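Uncharacterized protein (Bacteroides dorei DSM 17855, PDB 5TGF) is probably a serine hydrolase of the beta-lactamase family that also binds calcium, although its substrate and reaction have not been established. Local coordinates at residues 187-190 / 195-198; 161-166 / 172-177; 54-59 / 290-295; 108-113 / 130-135. All coordinates share one frame; numbering follows the deposited sequence.

Contact 1. Residues 187-190 / 195-198; sequences APVN and HAPM
N190 and H195 join their side chains by a hydrogen bond in which ND1 of H195 donates to OD1 of N190 over 2.7 Å. The bond is nearly straight, at 168°, and the two side chains run next to each other, pointing the same way. OD1 sits at the imidazole edge, in the plane of the ring, whereas ND1 stands well above the plane of the amide. The asparagine carbonyl suits its place because it also accepts from the backbone N of D192, as in an Asx turn.

Water carries the backbone pairing. One molecule donates to N190 O at 2.7 Å and accepts from H195 N; a second accepts from N190 N and donates to H195 O. Each link thus resembles a backbone bond with a water inserted.

The apolar part centres on V189, whose two methyls serve different partners. CG1 of V189, opposite the backbone N (chi1 176°), reaches CB of A196 at 3.8 Å. CG2 of V189 lies 4.2 Å from CB of M198. The unbranched methionine chain of M198, present as selenomethionine, bends at its last torsion, and its CE ends 3.9 Å from CB of A187.

Both segments belong to the loop between helices 167-179 and 198-201, with P197 as N-cap of the latter. P197 and M198 rest on Q153 of helix 150-163, and the H195 ring meets Y55 of strand 54-55.

Contact 2. Residues 161-166 / 172-177; sequences VAMGKE and QELIAA
K165 and M163, at the turn that ends helix 150-163, meet E173 and L174 of helix 167-179 in a mixed contact, ionic toward the outside and apolar within, between two helices that follow one another in the chain. The ionic half is a salt bridge, with NZ of K165 given at 2.5 Å from OE1 of E173; so short a distance makes its exact length doubtful. Both chains are extended and both start with CG opposite the backbone N (chi1 -157° in K165, 176° in E173), which lets them span the 10.2 Å between the CA atoms of K165 and E173. The ammonium group approaches OE1 from above the carboxylate plane, 47° out of it. Long, flexible charged residues suit this rim of the interface, where E173 is exposed.

Beneath the ion pair, CE of M163 comes to 4.3 Å from CD1 of L174, a light touch between two methyl groups. The unbranched methionine side chain, here as selenomethionine, is flexible enough to lay its methyl against L174, while leucine is at home on the buried side of its helix. G164, whose positive phi turns the chain out of the helix, suits the exit, and E166 is the N-cap of the next helix.

M163 and L174 both also rest on V71 of helix 60-74, and M163 touches T75, a calcium-binding residue of this protein, though this chain carries no ion. A162 packs on W86 of helix 83-86.

Contact 3. Residues 54-59 / 290-295; sequences VYVASA and AGAYPW
V56 brings its side chain to A292 through CB first: V56 CB lies 3.7 Å from CB of A292. One bond further out, CG1 stays close to the same methyl, V56 CG1 to A292 CB being 3.9 Å. CB and the CG1 next to it thus both lie against the methyl, and beta-branching puts bulk close to the backbone. With chi1 at -63°, CG1 stands opposite the carbonyl carbon, and CG2 takes the crowded position between the backbone N and the carbonyl carbon. The side chain also packs on I307 of strand 302-307.

The turn that follows leads through S58 into helix 60-74. S58 opens an SxxK sequence, its OG hydrogen-bonded to NZ of K61 and OH of Y147, consistent with the active-site serine of the beta-lactamase and penicillin-binding-protein fold. The residue just ahead of helix 60-74, A59, meets the start of the sheet: its CB lies 4.0 Å from CB of A292 and 4.2 Å from CG of P294 on strand 293-297, an inner strand. Alanine is short enough for the closely spaced backbones, and the proline ring offers a compact apolar surface without an N-H that would need a partner.

Some of the backbone polar groups are met within the turn, where A59 N donates to V56 O at 3.1 Å, and some by a water between the segments. That water accepts from A292 N at 3.3 Å and is held more weakly by V56 O and A290 N.

Contact 4. Residues 108-113 / 130-135; sequences SGVRPY and TEILSL
V110, which closes an ST turn begun by S108 in the loop after helix 100-103, and R111 after it pack against I132 and L135 where helix 125-133 runs out, so the contact fastens a loop to a helix end. Its inner half is a touch of branched side chains: CG1 of V110 lies 4.0 Å from CG2 of I132, and the two side chains cross at about a right angle. In both residues the touching methyl is the one opposite the backbone N, and beta-branching supplies it close to the main chain. I132 also rests on Q153 and I154 of helix 150-163.

At the more exposed edge, R111 uses the apolar part of its chain, CD standing 4.1 Å from CD1 of L135. Extended from CG to NE, that chain runs straight out beside L135, and NE donates to O of Y113 in the same segment at 2.9 Å. The bond is bent, at 133°, though the oxygen lies almost exactly in the guanidinium plane. Arginine suits the place because its methylene chain is apolar and its end group polar, so one residue serves both neighbours.

A water accepts from R111 N at 2.9 Å and reaches L135 O only weakly. At the helix end, E131 O accepts from both N and OG of S134, while K95 binds the carbonyls of L133 and L135.

The turn itself has S108 OG accepting from V110 N at 3.1 Å, and G109 tolerates the positive phi. S108 and G109 are the last two residues of an HTSG segment, a sequence common in the serine beta-lactamase family; V110 follows it.

How the contacts relate
Contact 3 is the buried one, its centre about 8 Å from the centre of the chain, and is made of small apolar side chains and a water; contact 4, its centre about 20 Å from that of the chain, and contact 2 lie farther toward the surface and bring in charged residues. Contact 1, partly buried, mixes polar bonds and waters with an apolar cluster of V189, A196 and M198. It touches contact 3 through N190 and H195 on Y55, and contact 4 through P197 on Y113. Contact 2 contains the end of helix 150-163, while contacts 1 and 4 both pack on its Q153. All three lie in the long span of chain between the two segments of contact 3.

Contact 1. Residues 187-190 / 195-198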
loop_
_atom_site.group_PDB
_atom_site.type_symbol
_atom_site.label_atom_id
_atom_site.label_comp_id
_atom_site.label_asym_id
_atom_site.label_seq_id
_atom_site.Cartn_x
_atom_site.Cartn_y
_atom_site.Cartn_z
ATOM N N ALA A 187 6.989 -9.466 -8.683
ATOM C CA ALA A 187 6.897 -10.728 -9.419
ATOM C C ALA A 187 8.270 -11.375 -9.415
ATOM O O ALA A 187 9.281 -10.651 -9.352
ATOM C CB ALA A 187 6.466 -10.456 -10.853
ATOM N N PRO A 188 8.329 -12.717 -9.505
ATOM C CA PRO A 188 7.167 -13.614 -9.568
ATOM C C PRO A 188 6.371 -13.650 -8.274
ATOM O O PRO A 188 6.916 -13.426 -7.169
ATOM C CB PRO A 188 7.782 -14.984 -9.856
ATOM C CG PRO A 188 9.166 -14.900 -9.314
ATOM C CD PRO A 188 9.606 -13.462 -9.402
ATOM N N VAL A 189 5.086 -13.916 -8.442
ATOM C CA VAL A 189 4.103 -13.934 -7.365
ATOM C C VAL A 189 4.225 -15.232 -6.581
ATOM O O VAL A 189 4.205 -16.303 -7.176
ATOM C CB VAL A 189 2.702 -13.782 -7.980
ATOM C CG1 VAL A 189 1.599 -13.884 -6.949
ATOM C CG2 VAL A 189 2.626 -12.464 -8.710
ATOM N N ASN A 190 4.440 -15.135 -5.269
ATOM C CA ASN A 190 4.390 -16.280 -4.358
ATOM C C ASN A 190 2.941 -16.741 -4.212
ATOM O O ASN A 190 2.040 -15.921 -4.019
ATOM C CB ASN A 190 4.953 -15.905 -2.977
ATOM C CG ASN A 190 4.745 -16.994 -1.930
ATOM O OD1 ASN A 190 3.673 -17.102 -1.324
ATOM N ND2 ASN A 190 5.756 -17.827 -1.733
ATOM N N HIS A 195 -0.452 -13.527 -0.878
ATOM C CA HIS A 195 0.602 -12.714 -1.500
ATOM C C HIS A 195 0.350 -12.462 -2.985
ATOM O O HIS A 195 1.267 -12.471 -3.827
ATOM C CB HIS A 195 1.978 -13.350 -1.296
ATOM C CG HIS A 195 2.224 -13.868 0.090
ATOM N ND1 HIS A 195 2.793 -15.104 0.328
ATOM C CD2 HIS A 195 1.974 -13.335 1.305
ATOM C CE1 HIS A 195 2.856 -15.313 1.632
ATOM N NE2 HIS A 195 2.371 -14.251 2.242
ATOM N N ALA A 196 -0.900 -12.159 -3.282
ATOM C CA ALA A 196 -1.411 -12.053 -4.647
ATOM C C ALA A 196 -2.687 -11.210 -4.595
ATOM O O ALA A 196 -3.262 -11.081 -3.516
ATOM C CB ALA A 196 -1.729 -13.435 -5.197
ATOM N N PRO A 197 -3.091 -10.569 -5.718
ATOM C CA PRO A 197 -2.459 -10.546 -7.041
ATOM C C PRO A 197 -1.224 -9.654 -7.053
ATOM O O PRO A 197 -0.886 -9.075 -6.025
ATOM C CB PRO A 197 -3.542 -9.982 -7.963
ATOM C CG PRO A 197 -4.519 -9.324 -7.096
ATOM C CD PRO A 197 -4.324 -9.770 -5.671
HETATM N N MSE A 198 -0.558 -9.558 -8.192
HETATM C CA MSE A 198 0.768 -8.866 -8.264
HETATM C C MSE A 198 0.802 -7.552 -7.509
HETATM O O MSE A 198 1.639 -7.355 -6.614
HETATM C CB MSE A 198 1.161 -8.673 -9.744
HETATM C CG MSE A 198 2.613 -8.205 -9.873
HETATM SE SE MSE A 198 3.063 -7.714 -11.735
HETATM C CE MSE A 198 2.983 -9.537 -12.465
HETATM O O HOH W 1 -0.212 -15.879 -2.448
HETATM O O HOH W 2 4.101 -12.606 -4.019
#

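Contact 2. Residues 161-166 / 172-177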
loop_
_atom_site.group_PDB
_atom_site.type_symbol
_atom_site.label_atom_id
_atom_site.label_comp_id
_atom_site.label_asym_id
_atom_site.label_seq_id
_atom_site.Cartn_x
_atom_site.Cartn_y
_atom_site.Cartn_z
ATOM N N VAL A 161 1.180 -0.387 -20.811
ATOM C CA VAL A 161 0.908 0.069 -22.164
ATOM C C VAL A 161 1.482 1.466 -22.420
ATOM O O VAL A 161 2.073 1.713 -23.457
ATOM C CB VAL A 161 -0.597 -0.037 -22.475
ATOM C CG1 VAL A 161 -0.961 0.636 -23.803
ATOM C CG2 VAL A 161 -0.980 -1.497 -22.502
ATOM N N ALA A 162 1.404 2.344 -21.436
ATOM C CA ALA A 162 1.896 3.707 -21.614
ATOM C C ALA A 162 3.413 3.754 -21.761
ATOM O O ALA A 162 3.946 4.613 -22.500
ATOM C CB ALA A 162 1.427 4.577 -20.461
HETATM N N MSE A 163 4.113 2.814 -21.123
HETATM C CA MSE A 163 5.562 2.748 -21.192
HETATM C C MSE A 163 6.118 1.758 -22.193
HETATM O O MSE A 163 7.329 1.719 -22.411
HETATM C CB MSE A 163 6.132 2.335 -19.828
HETATM C CG MSE A 163 5.810 3.331 -18.731
HETATM SE SE MSE A 163 6.878 4.962 -19.026
HETATM C CE MSE A 163 8.659 4.277 -18.588
ATOM N N GLY A 164 5.283 0.865 -22.702
ATOM C CA GLY A 164 5.773 -0.253 -23.516
ATOM C C GLY A 164 6.679 -1.219 -22.783
ATOM O O GLY A 164 7.589 -1.798 -23.382
ATOM N N LYS A 165 6.386 -1.473 -21.503
ATOM C CA LYS A 165 7.294 -2.240 -20.649
ATOM C C LYS A 165 6.473 -2.877 -19.500
ATOM O O LYS A 165 5.535 -2.273 -19.014
ATOM C CB LYS A 165 8.347 -1.301 -20.053
ATOM C CG LYS A 165 9.623 -1.957 -19.612
ATOM C CD LYS A 165 10.694 -0.899 -19.273
ATOM C CE LYS A 165 11.820 -1.562 -18.485
ATOM N NZ LYS A 165 12.974 -0.666 -18.167
ATOM N N GLU A 166 6.864 -4.059 -19.061
ATOM C CA GLU A 166 6.080 -4.765 -18.043
ATOM C C GLU A 166 6.304 -4.158 -16.644
ATOM O O GLU A 166 7.288 -3.442 -16.401
ATOM C CB GLU A 166 6.380 -6.261 -18.072
ATOM C CG GLU A 166 5.716 -6.987 -19.244
ATOM C CD GLU A 166 5.570 -8.471 -18.997
ATOM O OE1 GLU A 166 6.585 -9.171 -19.061
ATOM O OE2 GLU A 166 4.462 -8.933 -18.639
ATOM N N GLN A 172 11.536 -1.709 -11.065
ATOM C CA GLN A 172 12.978 -1.679 -10.865
ATOM C C GLN A 172 13.558 -0.409 -11.514
ATOM O O GLN A 172 14.377 0.244 -10.922
ATOM C CB GLN A 172 13.655 -2.928 -11.441
ATOM C CG GLN A 172 13.198 -4.263 -10.808
ATOM C CD GLN A 172 13.495 -4.368 -9.314
ATOM O OE1 GLN A 172 14.436 -3.752 -8.793
ATOM N NE2 GLN A 172 12.746 -5.231 -8.636
ATOM N N GLU A 173 13.099 -0.068 -12.702
ATOM C CA GLU A 173 13.666 1.086 -13.418
ATOM C C GLU A 173 13.327 2.419 -12.717
ATOM O O GLU A 173 14.219 3.243 -12.477
ATOM C CB GLU A 173 13.210 1.098 -14.870
ATOM C CG GLU A 173 13.681 2.331 -15.639
ATOM C CD GLU A 173 12.959 2.536 -16.964
ATOM O OE1 GLU A 173 12.224 1.621 -17.415
ATOM O OE2 GLU A 173 13.127 3.632 -17.561
ATOM N N LEU A 174 12.068 2.590 -12.336
ATOM C CA LEU A 174 11.532 3.890 -11.918
ATOM C C LEU A 174 11.547 4.160 -10.405
ATOM O O LEU A 174 11.518 5.313 -9.988
ATOM C CB LEU A 174 10.089 4.022 -12.421
ATOM C CG LEU A 174 9.889 4.000 -13.927
ATOM C CD1 LEU A 174 8.427 4.169 -14.267
ATOM C CD2 LEU A 174 10.715 5.088 -14.609
ATOM N N ILE A 175 11.536 3.103 -9.590
ATOM C CA ILE A 175 11.515 3.273 -8.157
ATOM C C ILE A 175 12.687 2.576 -7.455
ATOM O O ILE A 175 13.402 3.202 -6.660
ATOM C CB ILE A 175 10.167 2.805 -7.560
ATOM C CG1 ILE A 175 8.960 3.535 -8.200
ATOM C CG2 ILE A 175 10.165 2.912 -6.041
ATOM C CD1 ILE A 175 8.849 5.018 -7.910
ATOM N N ALA A 176 12.852 1.267 -7.657
ATOM C CA ALA A 176 13.812 0.506 -6.842
ATOM C C ALA A 176 15.285 0.896 -7.116
ATOM O O ALA A 176 16.036 1.186 -6.187
ATOM C CB ALA A 176 13.625 -0.991 -7.012
ATOM N N ALA A 177 15.683 0.887 -8.382
ATOM C CA ALA A 177 17.054 1.270 -8.728
ATOM C C ALA A 177 17.439 2.712 -8.309
ATOM O O ALA A 177 18.421 2.883 -7.624
ATOM C CB ALA A 177 17.315 1.025 -10.197
#

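Contact 3. Residues 54-59 / 290-295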
loop_
_atom_site.group_PDB
_atom_site.type_symbol
_atom_site.label_atom_id
_atom_site.label_comp_id
_atom_site.label_asym_id
_atom_site.label_seq_id
_atom_site.Cartn_x
_atom_site.Cartn_y
_atom_site.Cartn_z
ATOM N N VAL A 54 10.659 -10.398 3.061
ATOM C CA VAL A 54 9.354 -10.785 3.557
ATOM C C VAL A 54 8.309 -10.455 2.501
ATOM O O VAL A 54 8.341 -9.375 1.881
ATOM C CB VAL A 54 9.003 -10.043 4.872
ATOM C CG1 VAL A 54 7.675 -10.540 5.411
ATOM C CG2 VAL A 54 10.070 -10.214 5.940
ATOM N N TYR A 55 7.356 -11.365 2.319
ATOM C CA TYR A 55 6.146 -11.063 1.534
ATOM C C TYR A 55 5.177 -10.217 2.363
ATOM O O TYR A 55 4.682 -10.673 3.382
ATOM C CB TYR A 55 5.468 -12.349 1.109
ATOM C CG TYR A 55 6.248 -13.058 0.031
ATOM C CD1 TYR A 55 6.180 -12.612 -1.277
ATOM C CD2 TYR A 55 7.104 -14.124 0.336
ATOM C CE1 TYR A 55 6.976 -13.180 -2.271
ATOM C CE2 TYR A 55 7.888 -14.723 -0.665
ATOM C CZ TYR A 55 7.844 -14.209 -1.935
ATOM O OH TYR A 55 8.568 -14.769 -2.970
ATOM N N VAL A 56 5.000 -8.964 1.973
ATOM C CA VAL A 56 4.301 -7.967 2.840
ATOM C C VAL A 56 2.879 -7.645 2.392
ATOM O O VAL A 56 2.183 -6.768 2.975
ATOM C CB VAL A 56 5.090 -6.653 2.941
ATOM C CG1 VAL A 56 6.436 -6.918 3.609
ATOM C CG2 VAL A 56 5.267 -5.991 1.592
ATOM N N ALA A 57 2.413 -8.373 1.387
ATOM C CA ALA A 57 1.014 -8.263 0.947
ATOM C C ALA A 57 0.620 -6.826 0.630
ATOM O O ALA A 57 1.337 -6.171 -0.124
ATOM C CB ALA A 57 0.116 -8.901 1.989
ATOM N N SER A 58 -0.435 -6.289 1.244
ATOM C CA SER A 58 -0.945 -4.974 0.853
ATOM C C SER A 58 -0.034 -3.822 1.180
ATOM O O SER A 58 -0.300 -2.716 0.718
ATOM C CB SER A 58 -2.311 -4.704 1.440
ATOM O OG SER A 58 -3.223 -5.640 0.923
ATOM N N ALA A 59 1.047 -4.043 1.925
ATOM C CA ALA A 59 2.045 -2.979 2.047
ATOM C C ALA A 59 2.584 -2.542 0.693
ATOM O O ALA A 59 2.988 -1.384 0.524
ATOM C CB ALA A 59 3.156 -3.347 3.019
ATOM N N ALA A 290 -0.802 -9.598 7.124
ATOM C CA ALA A 290 0.101 -10.439 7.902
ATOM C C ALA A 290 1.033 -9.666 8.826
ATOM O O ALA A 290 1.930 -10.271 9.461
ATOM C CB ALA A 290 0.918 -11.353 6.971
ATOM N N GLY A 291 0.806 -8.365 8.969
ATOM C CA GLY A 291 1.473 -7.575 9.992
ATOM C C GLY A 291 2.389 -6.448 9.540
ATOM O O GLY A 291 2.703 -5.574 10.329
ATOM N N ALA A 292 2.745 -6.402 8.259
ATOM C CA ALA A 292 3.560 -5.308 7.752
ATOM C C ALA A 292 2.776 -3.986 7.894
ATOM O O ALA A 292 1.595 -3.901 7.486
ATOM C CB ALA A 292 3.932 -5.541 6.291
ATOM N N TYR A 293 3.411 -2.985 8.473
ATOM C CA TYR A 293 2.764 -1.687 8.733
ATOM C C TYR A 293 3.752 -0.553 8.457
ATOM O O TYR A 293 4.590 -0.226 9.326
ATOM C CB TYR A 293 2.304 -1.608 10.162
ATOM C CG TYR A 293 1.545 -0.324 10.465
ATOM C CD1 TYR A 293 0.248 -0.121 9.980
ATOM C CD2 TYR A 293 2.081 0.630 11.296
ATOM C CE1 TYR A 293 -0.444 1.050 10.266
ATOM C CE2 TYR A 293 1.406 1.791 11.589
ATOM C CZ TYR A 293 0.135 1.995 11.079
ATOM O OH TYR A 293 -0.511 3.190 11.375
ATOM N N PRO A 294 3.638 0.058 7.286
ATOM C CA PRO A 294 4.323 1.278 6.995
ATOM C C PRO A 294 3.451 2.510 7.239
ATOM O O PRO A 294 2.263 2.511 6.896
ATOM C CB PRO A 294 4.640 1.120 5.514
ATOM C CG PRO A 294 3.450 0.359 4.966
ATOM C CD PRO A 294 2.882 -0.429 6.112
ATOM N N TRP A 295 4.030 3.577 7.773
ATOM C CA TRP A 295 3.265 4.800 7.935
ATOM C C TRP A 295 4.093 6.057 7.885
ATOM O O TRP A 295 5.319 6.039 8.144
ATOM C CB TRP A 295 2.467 4.757 9.226
ATOM C CG TRP A 295 3.223 5.155 10.454
ATOM C CD1 TRP A 295 3.091 6.331 11.139
ATOM C CD2 TRP A 295 4.133 4.350 11.217
ATOM N NE1 TRP A 295 3.945 6.343 12.225
ATOM C CE2 TRP A 295 4.542 5.122 12.337
ATOM C CE3 TRP A 295 4.637 3.046 11.076
ATOM C CZ2 TRP A 295 5.480 4.653 13.289
ATOM C CZ3 TRP A 295 5.569 2.574 12.016
ATOM C CH2 TRP A 295 5.951 3.372 13.128
HETATM O O HOH W 3 1.498 -8.029 5.698
#

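Contact 4. Residues 108-113 / 130-135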
loop_
_atom_site.group_PDB
_atom_site.type_symbol
_atom_site.label_atom_id
_atom_site.label_comp_id
_atom_site.label_asym_id
_atom_site.label_seq_id
_atom_site.Cartn_x
_atom_site.Cartn_y
_atom_site.Cartn_z
ATOM N N SER A 108 -13.833 1.479 -7.935
ATOM C CA SER A 108 -14.106 1.154 -9.338
ATOM C C SER A 108 -15.371 0.317 -9.561
ATOM O O SER A 108 -15.947 0.359 -10.661
ATOM C CB SER A 108 -12.925 0.430 -9.956
ATOM O OG SER A 108 -12.762 -0.879 -9.432
ATOM N N GLY A 109 -15.738 -0.486 -8.558
ATOM C CA GLY A 109 -16.754 -1.527 -8.693
ATOM C C GLY A 109 -16.327 -2.800 -9.377
ATOM O O GLY A 109 -17.168 -3.671 -9.641
ATOM N N VAL A 110 -15.032 -2.939 -9.669
ATOM C CA VAL A 110 -14.504 -4.202 -10.160
ATOM C C VAL A 110 -14.557 -5.242 -9.020
ATOM O O VAL A 110 -14.371 -4.915 -7.850
ATOM C CB VAL A 110 -13.084 -4.033 -10.706
ATOM C CG1 VAL A 110 -12.462 -5.379 -11.082
ATOM C CG2 VAL A 110 -13.104 -3.096 -11.899
ATOM N N ARG A 111 -14.859 -6.488 -9.364
ATOM C CA ARG A 111 -14.944 -7.534 -8.338
ATOM C C ARG A 111 -13.607 -7.556 -7.533
ATOM O O ARG A 111 -12.551 -7.432 -8.151
ATOM C CB ARG A 111 -15.161 -8.868 -9.037
ATOM C CG ARG A 111 -15.628 -9.975 -8.135
ATOM C CD ARG A 111 -15.568 -11.308 -8.860
ATOM N NE ARG A 111 -15.706 -12.372 -7.882
ATOM C CZ ARG A 111 -16.846 -12.970 -7.580
ATOM N NH1 ARG A 111 -17.937 -12.684 -8.265
ATOM N NH2 ARG A 111 -16.885 -13.879 -6.611
ATOM N N PRO A 112 -13.650 -7.718 -6.200
ATOM C CA PRO A 112 -12.401 -7.734 -5.434
ATOM C C PRO A 112 -11.360 -8.788 -5.831
ATOM O O PRO A 112 -10.175 -8.459 -5.920
ATOM C CB PRO A 112 -12.868 -7.981 -4.000
ATOM C CG PRO A 112 -14.250 -7.369 -3.951
ATOM C CD PRO A 112 -14.821 -7.717 -5.307
ATOM N N TYR A 113 -11.791 -10.037 -5.954
ATOM C CA TYR A 113 -10.906 -11.170 -6.276
ATOM C C TYR A 113 -11.597 -12.106 -7.266
ATOM O O TYR A 113 -12.819 -12.014 -7.469
ATOM C CB TYR A 113 -10.490 -11.912 -4.998
ATOM C CG TYR A 113 -9.768 -10.994 -4.048
ATOM C CD1 TYR A 113 -8.433 -10.604 -4.298
ATOM C CD2 TYR A 113 -10.441 -10.390 -3.002
ATOM C CE1 TYR A 113 -7.793 -9.702 -3.474
ATOM C CE2 TYR A 113 -9.821 -9.455 -2.194
ATOM C CZ TYR A 113 -8.495 -9.101 -2.432
ATOM O OH TYR A 113 -7.881 -8.143 -1.638
ATOM N N THR A 130 -7.175 -9.839 -19.221
ATOM C CA THR A 130 -8.097 -10.636 -20.045
ATOM C C THR A 130 -9.097 -11.429 -19.216
ATOM O O THR A 130 -10.289 -11.450 -19.522
ATOM C CB THR A 130 -7.326 -11.594 -20.975
ATOM O OG1 THR A 130 -6.442 -10.823 -21.792
ATOM C CG2 THR A 130 -8.310 -12.355 -21.895
ATOM N N GLU A 131 -8.646 -12.064 -18.145
ATOM C CA GLU A 131 -9.581 -12.775 -17.263
ATOM C C GLU A 131 -10.499 -11.811 -16.496
ATOM O O GLU A 131 -11.706 -12.058 -16.375
ATOM C CB GLU A 131 -8.864 -13.682 -16.296
ATOM C CG GLU A 131 -9.843 -14.415 -15.376
ATOM C CD GLU A 131 -9.315 -15.717 -14.826
ATOM O OE1 GLU A 131 -8.085 -15.964 -14.953
ATOM O OE2 GLU A 131 -10.123 -16.485 -14.245
ATOM N N ILE A 132 -9.957 -10.685 -16.032
ATOM C CA ILE A 132 -10.775 -9.725 -15.300
ATOM C C ILE A 132 -11.859 -9.109 -16.217
ATOM O O ILE A 132 -12.968 -8.815 -15.766
ATOM C CB ILE A 132 -9.903 -8.641 -14.642
ATOM C CG1 ILE A 132 -8.985 -9.285 -13.599
ATOM C CG2 ILE A 132 -10.774 -7.518 -14.044
ATOM C CD1 ILE A 132 -7.763 -8.436 -13.305
ATOM N N LEU A 133 -11.545 -8.969 -17.495
ATOM C CA LEU A 133 -12.467 -8.355 -18.461
ATOM C C LEU A 133 -13.792 -9.125 -18.531
ATOM O O LEU A 133 -14.825 -8.524 -18.714
ATOM C CB LEU A 133 -11.820 -8.262 -19.847
ATOM C CG LEU A 133 -12.710 -7.815 -21.024
ATOM C CD1 LEU A 133 -13.287 -6.434 -20.787
ATOM C CD2 LEU A 133 -11.927 -7.852 -22.312
ATOM N N SER A 134 -13.754 -10.439 -18.330
ATOM C CA SER A 134 -14.949 -11.294 -18.399
ATOM C C SER A 134 -15.915 -11.137 -17.220
ATOM O O SER A 134 -17.036 -11.580 -17.304
ATOM C CB SER A 134 -14.531 -12.774 -18.524
ATOM O OG SER A 134 -14.004 -13.254 -17.282
ATOM N N LEU A 135 -15.498 -10.490 -16.133
ATOM C CA LEU A 135 -16.270 -10.471 -14.890
ATOM C C LEU A 135 -17.216 -9.274 -14.836
ATOM O O LEU A 135 -16.837 -8.142 -15.104
ATOM C CB LEU A 135 -15.339 -10.423 -13.659
ATOM C CG LEU A 135 -14.366 -11.602 -13.480
ATOM C CD1 LEU A 135 -13.388 -11.313 -12.342
ATOM C CD2 LEU A 135 -15.091 -12.935 -13.287
HETATM O O HOH W 4 -15.585 -6.985 -12.099
#